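Local coordinates for protein HTH-type transcriptional repressor NemR (Escherichia coli, PDB 4YZE) that represses transcription of the nemRA-gloA operon by binding the NemR box and responds to electrophiles and reactive chlorine species, at residues 13-18 and 49-54; 21-24 and 30-33. The protein carries 5 engineered substitutions. All coordinates share one frame; numbering follows the deposited sequence.

Contact 1 of 2, residues 13-18 and 49-54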
loop_
_atom_site.group_PDB
_atom_site.type_symbol
_atom_site.label_atom_id
_atom_site.label_comp_id
_atom_site.label_asym_id
_atom_site.label_seq_id
_atom_site.Cartn_x
_atom_site.Cartn_y
_atom_site.Cartn_z
ATOM N N GLU A 13 18.303 4.285 22.711
ATOM C CA GLU A 13 17.045 4.844 22.211
ATOM C C GLU A 13 17.311 5.976 21.222
ATOM O O GLU A 13 16.599 6.130 20.227
ATOM C CB GLU A 13 16.168 5.358 23.359
ATOM C CG GLU A 13 15.480 4.271 24.172
ATOM C CD GLU A 13 14.377 3.556 23.401
ATOM O OE1 GLU A 13 13.534 4.244 22.779
ATOM O OE2 GLU A 13 14.353 2.305 23.420
ATOM N N HIS A 14 18.345 6.764 21.496
ATOM C CA HIS A 14 18.686 7.872 20.618
ATOM C C HIS A 14 19.013 7.388 19.209
ATOM O O HIS A 14 18.507 7.950 18.239
ATOM C CB HIS A 14 19.844 8.691 21.176
ATOM C CG HIS A 14 20.129 9.926 20.389
ATOM N ND1 HIS A 14 19.127 10.763 19.927
ATOM C CD2 HIS A 14 21.290 10.470 19.961
ATOM C CE1 HIS A 14 19.661 11.761 19.261
ATOM N NE2 HIS A 14 20.980 11.611 19.265
ATOM N N LEU A 15 19.851 6.356 19.100
ATOM C CA LEU A 15 20.167 5.766 17.798
ATOM C C LEU A 15 18.901 5.237 17.100
ATOM O O LEU A 15 18.670 5.495 15.915
ATOM C CB LEU A 15 21.184 4.634 17.955
ATOM C CG LEU A 15 22.647 5.013 18.214
ATOM C CD1 LEU A 15 23.452 3.803 18.653
ATOM C CD2 LEU A 15 23.280 5.649 16.986
ATOM N N LEU A 16 18.081 4.500 17.839
ATOM C CA LEU A 16 16.874 3.920 17.261
ATOM C C LEU A 16 15.946 5.014 16.737
ATOM O O LEU A 16 15.452 4.928 15.612
ATOM C CB LEU A 16 16.168 3.031 18.281
ATOM C CG LEU A 16 16.984 1.794 18.667
ATOM C CD1 LEU A 16 16.376 1.089 19.874
ATOM C CD2 LEU A 16 17.109 0.820 17.486
ATOM N N ALA A 17 15.766 6.064 17.537
ATOM C CA ALA A 17 14.885 7.179 17.179
ATOM C C ALA A 17 15.371 7.890 15.925
ATOM O O ALA A 17 14.591 8.162 15.007
ATOM C CB ALA A 17 14.767 8.162 18.336
ATOM N N THR A 18 16.665 8.197 15.904
ATOM C CA THR A 18 17.282 8.837 14.748
ATOM C C THR A 18 17.096 7.963 13.512
ATOM O O THR A 18 16.707 8.457 12.453
ATOM C CB THR A 18 18.775 9.058 14.977
ATOM O OG1 THR A 18 18.976 9.664 16.261
ATOM C CG2 THR A 18 19.353 9.953 13.889
ATOM N N HIS A 49 28.904 -1.241 19.611
ATOM C CA HIS A 49 28.727 -1.763 20.967
ATOM C C HIS A 49 27.266 -2.179 21.225
ATOM O O HIS A 49 26.994 -3.122 21.970
ATOM C CB HIS A 49 29.184 -0.723 22.002
ATOM C CG HIS A 49 28.761 -1.034 23.406
ATOM N ND1 HIS A 49 27.825 -0.284 24.086
ATOM C CD2 HIS A 49 29.141 -2.018 24.256
ATOM C CE1 HIS A 49 27.647 -0.791 25.294
ATOM N NE2 HIS A 49 28.434 -1.844 25.422
ATOM N N TYR A 50 26.326 -1.471 20.606
ATOM C CA TYR A 50 24.909 -1.749 20.825
ATOM C C TYR A 50 24.343 -2.702 19.787
ATOM O O TYR A 50 23.496 -3.539 20.092
ATOM C CB TYR A 50 24.098 -0.452 20.835
ATOM C CG TYR A 50 24.420 0.439 22.006
ATOM C CD1 TYR A 50 24.253 -0.013 23.307
ATOM C CD2 TYR A 50 24.890 1.729 21.816
ATOM C CE1 TYR A 50 24.552 0.793 24.385
ATOM C CE2 TYR A 50 25.186 2.544 22.890
ATOM C CZ TYR A 50 25.018 2.068 24.170
ATOM O OH TYR A 50 25.312 2.869 25.244
ATOM N N PHE A 51 24.812 -2.568 18.556
ATOM C CA PHE A 51 24.230 -3.311 17.456
ATOM C C PHE A 51 25.326 -3.952 16.632
ATOM O O PHE A 51 26.301 -3.294 16.269
ATOM C CB PHE A 51 23.375 -2.376 16.593
ATOM C CG PHE A 51 22.311 -1.654 17.367
ATOM C CD1 PHE A 51 21.130 -2.298 17.713
ATOM C CD2 PHE A 51 22.488 -0.337 17.751
ATOM C CE1 PHE A 51 20.148 -1.641 18.429
ATOM C CE2 PHE A 51 21.508 0.329 18.468
ATOM C CZ PHE A 51 20.340 -0.322 18.803
ATOM N N ARG A 52 25.154 -5.241 16.355
ATOM C CA ARG A 52 26.095 -6.017 15.553
ATOM C C ARG A 52 26.289 -5.403 14.173
ATOM O O ARG A 52 27.401 -5.395 13.636
ATOM C CB ARG A 52 25.611 -7.468 15.428
ATOM C CG ARG A 52 25.697 -8.053 14.020
ATOM C CD ARG A 52 25.230 -9.502 13.978
ATOM N NE ARG A 52 23.896 -9.653 14.548
ATOM C CZ ARG A 52 22.776 -9.781 13.839
ATOM N NH1 ARG A 52 22.814 -9.784 12.513
ATOM N NH2 ARG A 52 21.615 -9.915 14.464
ATOM N N SER A 53 25.208 -4.867 13.615
ATOM C CA SER A 53 25.238 -4.351 12.253
ATOM C C SER A 53 24.048 -3.457 11.947
ATOM O O SER A 53 23.160 -3.265 12.786
ATOM C CB SER A 53 25.230 -5.505 11.259
ATOM O OG SER A 53 24.007 -6.219 11.349
ATOM N N LYS A 54 24.028 -2.922 10.729
ATOM C CA LYS A 54 22.924 -2.092 10.291
ATOM C C LYS A 54 21.649 -2.914 10.289
ATOM O O LYS A 54 20.576 -2.424 10.669
ATOM C CB LYS A 54 23.182 -1.519 8.897
ATOM C CG LYS A 54 22.022 -0.658 8.398
ATOM C CD LYS A 54 22.133 -0.327 6.920
ATOM C CE LYS A 54 21.029 0.629 6.528
ATOM N NZ LYS A 54 20.847 0.782 5.055
#
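Leu15 and Tyr50 mark the nearest approach of the two backbones, with Leu15 CA 9.4 Å from Tyr50 CA, a separation at which side chains alone bridge helix 10-26 and the end of helix 44-50. The central group is the ring of Phe51, the first residue to leave helical backbone angles after helix 44-50. Its CG lies beside the backbone N (chi1 -55°), and the ring extends toward helix 10-26 to meet two consecutive leucines. Leu16 comes obliquely at the far end of the ring, its CD2 3.7 Å from Phe51 CZ, with CG of the same leucine also close to that carbon. Leu15 instead lies at the ring edge, in its plane, where Leu15 CD1 is 4.0 Å from Phe51 CE2. The same methyl serves a second aromatic: Leu15 CD1 is 4.0 Å from Tyr50 CD2, the two side chains crossing at about a right angle. Phe57, from helix 54-79, meets the Phe51 ring edge-to-face and also touches Leu16, while Leu36 of helix 33-40 packs on Leu15. This is part of the hydrophobic core of the TetR-type DNA-binding domain, where Phe51 and the end of helix 44-50, by its place in the TetR fold the recognition helix, pack on helix 10-26. No hydrogen bond or salt bridge crosses between the segments, which implies that their mutual hold comes from apolar burial.

Contact 2 of 2, residues 21-24 and 30-33. Engineered in segment 21-24: Ser23 (natural residue Cys).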
loop_
_atom_site.group_PDB
_atom_site.type_symbol
_atom_site.label_atom_id
_atom_site.label_comp_id
_atom_site.label_asym_id
_atom_site.label_seq_id
_atom_site.Cartn_x
_atom_site.Cartn_y
_atom_site.Cartn_z
ATOM N N GLN A 21 13.492 8.214 12.128
ATOM C CA GLN A 21 13.285 9.467 11.401
ATOM C C GLN A 21 13.908 9.421 10.003
ATOM O O GLN A 21 13.266 9.796 9.018
ATOM C CB GLN A 21 13.832 10.665 12.196
ATOM N N LEU A 22 15.149 8.942 9.919
ATOM C CA LEU A 22 15.868 8.874 8.644
ATOM C C LEU A 22 15.292 7.837 7.671
ATOM O O LEU A 22 15.176 8.115 6.473
ATOM C CB LEU A 22 17.358 8.599 8.879
ATOM C CG LEU A 22 18.224 9.741 9.400
ATOM C CD1 LEU A 22 19.624 9.219 9.728
ATOM C CD2 LEU A 22 18.295 10.858 8.367
ATOM N N SER A 23 14.966 6.645 8.180
ATOM C CA SER A 23 14.313 5.604 7.387
ATOM C C SER A 23 13.018 6.141 6.796
ATOM O O SER A 23 12.703 5.898 5.629
ATOM C CB SER A 23 13.984 4.383 8.252
ATOM O OG SER A 23 15.144 3.649 8.595
ATOM N N LEU A 24 12.272 6.874 7.619
ATOM C CA LEU A 24 10.968 7.387 7.224
ATOM C C LEU A 24 11.138 8.410 6.109
ATOM O O LEU A 24 10.290 8.520 5.221
ATOM C CB LEU A 24 10.255 8.011 8.428
ATOM C CG LEU A 24 8.858 8.590 8.216
ATOM C CD1 LEU A 24 7.934 7.527 7.656
ATOM C CD2 LEU A 24 8.295 9.157 9.509
ATOM N N GLY A 30 18.148 3.098 1.910
ATOM C CA GLY A 30 18.678 4.398 1.548
ATOM C C GLY A 30 19.535 4.996 2.649
ATOM O O GLY A 30 20.515 5.656 2.370
ATOM N N MET A 31 19.161 4.767 3.903
ATOM C CA MET A 31 19.900 5.326 5.027
ATOM C C MET A 31 21.256 4.664 5.232
ATOM O O MET A 31 21.320 3.501 5.609
ATOM C CB MET A 31 19.084 5.191 6.308
ATOM C CG MET A 31 19.789 5.737 7.528
ATOM S SD MET A 31 19.018 5.126 9.033
ATOM C CE MET A 31 19.419 3.381 8.933
ATOM N N GLY A 32 22.336 5.410 5.012
ATOM C CA GLY A 32 23.666 4.885 5.254
ATOM C C GLY A 32 24.060 5.067 6.709
ATOM O O GLY A 32 23.627 6.019 7.364
ATOM N N LEU A 33 24.882 4.150 7.212
ATOM C CA LEU A 33 25.398 4.217 8.578
ATOM C C LEU A 33 26.010 5.572 8.965
ATOM O O LEU A 33 25.622 6.163 9.977
ATOM C CB LEU A 33 26.433 3.116 8.798
ATOM C CG LEU A 33 26.183 2.117 9.926
ATOM C CD1 LEU A 33 27.514 1.489 10.341
ATOM C CD2 LEU A 33 25.472 2.755 11.122
#
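Met31 reaches from the loop between helix 10-26 and helix 33-40 back to Leu22 and Ser23, at the entry to the helix-turn-helix of a TetR-type DNA-binding domain. The backbones come close here, Ser23 CA lying 6.1 Å from Met31 CA. Apolar packing carries most of the contact. The methionine sets out with CG anti to its own N (chi1 179°) and stays extended through chi2, which carries SD to the helix; the bend at chi3 (67°) turns only the terminal methyl aside. Leu22 crosses it at about a right angle. Both CB and CD1 of the leucine border the CG-SD segment of the methionine: Leu22 CB to Met31 SD, at 3.9 Å, is the closest pair, and Leu22 CD1 stands 4.1 Å from Met31 CG. Leu36 and Thr39 of helix 33-40 also touch Leu22, so this leucine joins the first helix to both the loop and the helix that follows it.

The polar bonds of Met31 and Ser23 go to other partners. Met31 O faces the start of helix 54-79, where Lys54 is its donor. Ser23 is an engineered replacement for a cysteine that, in the natural protein, forms a transient interchain disulfide in the presence of reactive electrophiles. As to location, its side chain is about 11 Å from that of Cys108, which plays a central role in the response to reactive chlorine species. In the deposited protein Ser23 OG hydrogen-bonds to Gly19 O one turn earlier in the helix, and Ser23 OG lies 4.2 Å from Met31 SD.

Followed from the N terminus, the chain enters helix 10-26 and supplies the first segments of both contacts, 13-18 and then 21-24. Contact 2 closes first, a short loop from the later part of this helix to the lead-in of helix 33-40. The chain then runs through helices 33-40 and 44-50 before contact 1 closes the wider loop, so contact 2 is enclosed within contact 1 and the two do not cross. Their centres are 12 Å apart, and Lys54 NZ, 2.8 Å from Met31 O, joins them directly. Together they show one helix, 10-26, serving as a common packing surface for both ends of the helix-turn-helix region.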